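Local coordinates for putative type VI secretion protein (Escherichia coli, PDB 6SKI) that acts as a phospholipase effector of the type VI secretion system, a lipolytic toxin loaded onto the VgrG spike, at residues A355-R359 with K376-K380; K380-V386 with Q398-G402. All coordinates share one frame; numbering follows the deposited sequence.

Contact 1. Residues A355-R359 with K376-K380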
loop_
_atom_site.group_PDB
_atom_site.type_symbol
_atom_site.label_atom_id
_atom_site.label_comp_id
_atom_site.label_asym_id
_atom_site.label_seq_id
_atom_site.Cartn_x
_atom_site.Cartn_y
_atom_site.Cartn_z
ATOM N N ALA A 355 23.943 26.893 7.159
ATOM C CA ALA A 355 23.623 26.208 5.913
ATOM C C ALA A 355 24.862 25.580 5.292
ATOM O O ALA A 355 24.794 24.476 4.746
ATOM C CB ALA A 355 22.961 27.177 4.936
ATOM N N GLU A 356 26.006 26.259 5.369
ATOM C CA GLU A 356 27.227 25.685 4.817
ATOM C C GLU A 356 27.699 24.496 5.642
ATOM O O GLU A 356 28.210 23.513 5.090
ATOM C CB GLU A 356 28.315 26.750 4.726
ATOM C CG GLU A 356 28.232 27.590 3.469
ATOM C CD GLU A 356 29.150 27.090 2.375
ATOM O OE1 GLU A 356 30.287 26.682 2.694
ATOM O OE2 GLU A 356 28.737 27.101 1.197
ATOM N N GLN A 357 27.522 24.556 6.964
ATOM C CA GLN A 357 27.814 23.390 7.790
ATOM C C GLN A 357 26.938 22.210 7.394
ATOM O O GLN A 357 27.423 21.079 7.273
ATOM C CB GLN A 357 27.617 23.728 9.266
ATOM C CG GLN A 357 28.887 24.125 9.984
ATOM C CD GLN A 357 28.817 23.849 11.469
ATOM O OE1 GLN A 357 27.733 23.760 12.042
ATOM N NE2 GLN A 357 29.977 23.712 12.101
ATOM N N VAL A 358 25.646 22.458 7.175
ATOM C CA VAL A 358 24.745 21.381 6.774
ATOM C C VAL A 358 25.132 20.837 5.404
ATOM O O VAL A 358 25.065 19.627 5.163
ATOM C CB VAL A 358 23.282 21.858 6.801
ATOM C CG1 VAL A 358 22.361 20.746 6.344
ATOM C CG2 VAL A 358 22.903 22.299 8.197
ATOM N N ARG A 359 25.548 21.712 4.488
ATOM C CA ARG A 359 25.928 21.250 3.156
ATOM C C ARG A 359 27.177 20.384 3.207
ATOM O O ARG A 359 27.252 19.350 2.532
ATOM C CB ARG A 359 26.154 22.433 2.219
ATOM C CG ARG A 359 26.144 22.044 0.754
ATOM C CD ARG A 359 26.651 23.166 -0.119
ATOM N NE ARG A 359 27.744 23.888 0.523
ATOM C CZ ARG A 359 29.026 23.561 0.403
ATOM N NH1 ARG A 359 29.383 22.522 -0.335
ATOM N NH2 ARG A 359 29.952 24.274 1.025
ATOM N N LYS A 376 22.943 19.165 -8.340
ATOM C CA LYS A 376 23.788 20.214 -7.788
ATOM C C LYS A 376 23.318 20.552 -6.378
ATOM O O LYS A 376 22.130 20.819 -6.156
ATOM C CB LYS A 376 23.798 21.448 -8.693
ATOM C CG LYS A 376 22.457 22.127 -8.896
ATOM C CD LYS A 376 22.609 23.428 -9.667
ATOM C CE LYS A 376 23.712 24.293 -9.081
ATOM N NZ LYS A 376 23.324 25.728 -9.017
ATOM N N LEU A 377 24.246 20.495 -5.427
ATOM C CA LEU A 377 23.991 20.837 -4.034
ATOM C C LEU A 377 24.621 22.193 -3.741
ATOM O O LEU A 377 25.828 22.374 -3.925
ATOM C CB LEU A 377 24.552 19.766 -3.100
ATOM C CG LEU A 377 24.136 19.851 -1.635
ATOM C CD1 LEU A 377 22.652 19.602 -1.497
ATOM C CD2 LEU A 377 24.924 18.863 -0.805
ATOM N N THR A 378 23.805 23.137 -3.283
ATOM C CA THR A 378 24.231 24.513 -3.098
ATOM C C THR A 378 23.647 25.010 -1.782
ATOM O O THR A 378 22.760 24.384 -1.211
ATOM C CB THR A 378 23.770 25.379 -4.284
ATOM O OG1 THR A 378 24.216 24.777 -5.504
ATOM C CG2 THR A 378 24.352 26.781 -4.218
ATOM N N THR A 379 24.181 26.117 -1.275
ATOM C CA THR A 379 23.515 26.884 -0.231
ATOM C C THR A 379 22.871 28.098 -0.884
ATOM O O THR A 379 23.558 28.906 -1.517
ATOM C CB THR A 379 24.478 27.323 0.871
ATOM O OG1 THR A 379 25.102 28.554 0.493
ATOM C CG2 THR A 379 25.533 26.276 1.118
ATOM N N LYS A 380 21.560 28.216 -0.732
ATOM C CA LYS A 380 20.795 29.291 -1.338
ATOM C C LYS A 380 20.497 30.353 -0.294
ATOM O O LYS A 380 20.105 30.034 0.838
ATOM C CB LYS A 380 19.500 28.761 -1.950
ATOM C CG LYS A 380 19.730 27.896 -3.168
ATOM C CD LYS A 380 19.410 28.634 -4.444
ATOM C CE LYS A 380 19.734 27.789 -5.655
ATOM N NZ LYS A 380 20.436 28.573 -6.704
#
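Ala355 lies over Thr379, its CB 4.3 Å from the CB of that threonine, where helix 350-362 packs on strand 376-386. The two short segments run nearly antiparallel, their axes 8.4 Å apart, and the helix also rests on the neighbouring strand through Ala355 and Ala403. One residue on, Glu356 bends at chi2 and its side chain crosses that of Thr379 at about a right angle, with Glu356 OE2 3.3 Å from Thr379 CG2. Its other oxygen, OE1, takes a weak hydrogen bond from Arg359 NH2 (2.9 Å) within a salt bridge, and pairs with Lys360 as well. Arg359 supplies most of the helix's share. With CG anti to the backbone N (chi1 -163°), the chain slides past Leu377 in the opposite direction, Arg359 CG lying 3.7 Å from Leu377 CD2. A bend at chi3 (37°) then turns the guanidinium so that Thr379 CG2 sits at its edge, 3.3 Å from Arg359 NE. Apolar groups of the strand thus meet both parts of the helix side chains, Leu377 the Arg359 methylenes and the Thr379 methyl the polar ends, without a polar bond between the segments; Glu356 would be expected to balance Arg359 and Lys360 in part.

Contact 2. Residues K380-V386 with Q398-G402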
loop_
_atom_site.group_PDB
_atom_site.type_symbol
_atom_site.label_atom_id
_atom_site.label_comp_id
_atom_site.label_asym_id
_atom_site.label_seq_id
_atom_site.Cartn_x
_atom_site.Cartn_y
_atom_site.Cartn_z
ATOM N N LYS A 380 21.560 28.216 -0.732
ATOM C CA LYS A 380 20.795 29.291 -1.338
ATOM C C LYS A 380 20.497 30.353 -0.294
ATOM O O LYS A 380 20.105 30.034 0.838
ATOM C CB LYS A 380 19.500 28.761 -1.950
ATOM C CG LYS A 380 19.730 27.896 -3.168
ATOM C CD LYS A 380 19.410 28.634 -4.444
ATOM C CE LYS A 380 19.734 27.789 -5.655
ATOM N NZ LYS A 380 20.436 28.573 -6.704
ATOM N N ILE A 381 20.698 31.610 -0.681
ATOM C CA ILE A 381 20.542 32.764 0.192
ATOM C C ILE A 381 19.379 33.603 -0.316
ATOM O O ILE A 381 19.268 33.865 -1.519
ATOM C CB ILE A 381 21.825 33.608 0.250
ATOM C CG1 ILE A 381 23.038 32.729 0.536
ATOM C CG2 ILE A 381 21.701 34.684 1.309
ATOM C CD1 ILE A 381 24.338 33.486 0.500
ATOM N N ARG A 382 18.516 34.015 0.602
ATOM C CA ARG A 382 17.450 34.968 0.349
ATOM C C ARG A 382 17.733 36.215 1.172
ATOM O O ARG A 382 18.081 36.113 2.348
ATOM C CB ARG A 382 16.096 34.377 0.735
ATOM C CG ARG A 382 14.902 35.206 0.339
ATOM C CD ARG A 382 13.639 34.388 0.469
ATOM N NE ARG A 382 12.440 35.217 0.512
ATOM C CZ ARG A 382 11.850 35.605 1.635
ATOM N NH1 ARG A 382 12.352 35.245 2.805
ATOM N NH2 ARG A 382 10.759 36.355 1.588
ATOM N N SER A 383 17.614 37.384 0.555
ATOM C CA SER A 383 17.751 38.646 1.267
ATOM C C SER A 383 16.586 39.547 0.892
ATOM O O SER A 383 16.413 39.883 -0.283
ATOM C CB SER A 383 19.082 39.322 0.943
ATOM O OG SER A 383 19.349 39.280 -0.447
ATOM N N ILE A 384 15.790 39.930 1.884
ATOM C CA ILE A 384 14.724 40.900 1.683
ATOM C C ILE A 384 14.957 42.075 2.623
ATOM O O ILE A 384 15.761 42.007 3.548
ATOM C CB ILE A 384 13.324 40.293 1.892
ATOM C CG1 ILE A 384 13.215 39.645 3.269
ATOM C CG2 ILE A 384 13.014 39.284 0.807
ATOM C CD1 ILE A 384 11.793 39.472 3.738
ATOM N N GLY A 385 14.248 43.169 2.364
ATOM C CA GLY A 385 14.316 44.313 3.248
ATOM C C GLY A 385 13.363 44.173 4.418
ATOM O O GLY A 385 12.307 43.552 4.322
ATOM N N VAL A 386 13.744 44.761 5.549
ATOM C CA VAL A 386 12.945 44.710 6.766
ATOM C C VAL A 386 12.479 46.123 7.069
ATOM O O VAL A 386 13.303 47.028 7.253
ATOM C CB VAL A 386 13.735 44.124 7.946
ATOM C CG1 VAL A 386 13.142 44.584 9.265
ATOM C CG2 VAL A 386 13.755 42.611 7.869
ATOM N N GLN A 398 17.826 47.605 7.524
ATOM C CA GLN A 398 17.885 46.220 7.958
ATOM C C GLN A 398 17.377 45.285 6.869
ATOM O O GLN A 398 16.482 45.626 6.089
ATOM C CB GLN A 398 17.077 46.009 9.241
ATOM C CG GLN A 398 17.743 46.584 10.476
ATOM C CD GLN A 398 17.466 45.774 11.720
ATOM O OE1 GLN A 398 16.318 45.458 12.026
ATOM N NE2 GLN A 398 18.522 45.427 12.446
ATOM N N LYS A 399 17.941 44.083 6.852
ATOM C CA LYS A 399 17.576 43.059 5.888
ATOM C C LYS A 399 17.328 41.756 6.627
ATOM O O LYS A 399 17.982 41.466 7.630
ATOM C CB LYS A 399 18.679 42.855 4.837
ATOM C CG LYS A 399 19.878 42.075 5.360
ATOM C CD LYS A 399 21.179 42.466 4.694
ATOM C CE LYS A 399 21.091 42.383 3.188
ATOM N NZ LYS A 399 22.436 42.529 2.569
ATOM N N GLN A 400 16.380 40.976 6.135
ATOM C CA GLN A 400 16.217 39.601 6.577
ATOM C C GLN A 400 16.985 38.712 5.613
ATOM O O GLN A 400 16.701 38.701 4.409
ATOM C CB GLN A 400 14.747 39.189 6.634
ATOM C CG GLN A 400 14.521 37.924 7.445
ATOM C CD GLN A 400 13.179 37.285 7.180
ATOM O OE1 GLN A 400 12.659 37.347 6.068
ATOM N NE2 GLN A 400 12.610 36.661 8.202
ATOM N N VAL A 401 17.969 37.991 6.141
ATOM C CA VAL A 401 18.786 37.062 5.377
ATOM C C VAL A 401 18.428 35.656 5.831
ATOM O O VAL A 401 18.521 35.335 7.022
ATOM C CB VAL A 401 20.285 37.334 5.564
ATOM C CG1 VAL A 401 21.098 36.129 5.134
ATOM C CG2 VAL A 401 20.698 38.560 4.784
ATOM N N GLY A 402 17.996 34.837 4.891
ATOM C CA GLY A 402 17.736 33.430 5.142
ATOM C C GLY A 402 18.664 32.580 4.301
ATOM O O GLY A 402 19.026 32.957 3.190
#
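Arg382 and Gly402 form a hydrogen-bonded pair in an antiparallel beta ladder, a textbook arrangement in which backbone bonds fix the register and side chains finish the two faces. Strands 376-386 and 398-409 follow one another in the chain, joined through helix 389-394, and the first is an outermost strand of a three-stranded sheet. The ladder is most regular at the Arg382 end. Arg382 N donates to Gly402 O at 2.8 Å, nearly straight at 172°, and Gly402 N returns the bond to Arg382 O. Ile384 and Gln400 exchange a second pair of bonds; Ile384 N meets Gln400 O at 3.0 Å, whereas the return bond from Gln400 N is more bent, at 141°. On the face carrying Arg382, Ile384 and Gln400, packing is close: the CG2 methyl of Ile384 covers one face of the Arg382 guanidinium, 3.7 Å above its plane and offset toward the rim. Arg382 NE is bound to Glu84 of helix 72-85, so this charge is held from outside the sheet.

On the other face the two strands share fewer side-chain contacts, and Glu346, Met347 and Thr349 cover it. Ile381 CG2 and Val401 CG1 lie side by side, pointing the same way, at 4.1 Å, and Ser383 turns its hydroxyl to Glu346. The loose, solvent side is the far end, where Gly385 is exposed beside Lys399. The side chain of Val386 nevertheless reaches back along its own face to the Ile384 pair, its CG2 3.8 Å from Gln400 CB. In Ile384, chi1 (55°) puts CG1 beside Gln400, and an extended chi2 carries CD1 on to lie 3.3 Å from Gln400 OE1.

Contacts 1 and 2 follow in series along the chain and share Lys380 on strand 376-386, their centres about 17 Å apart. They illustrate how one edge strand can meet different neighbours along its length. Both halves are backbone-paired to strand 398-409, the first through bonds such as those of Thr378 with Phe406 and Lys380 with Ala404, the second through the ladder of contact 2; contact 1 adds the helix, met by side chains of the first half. The contact centres are about 30 and 39 Å from the centre of the chain, on the same side of it, and neither contact includes a residue of the putative Ser197-His310-Asp245 triad.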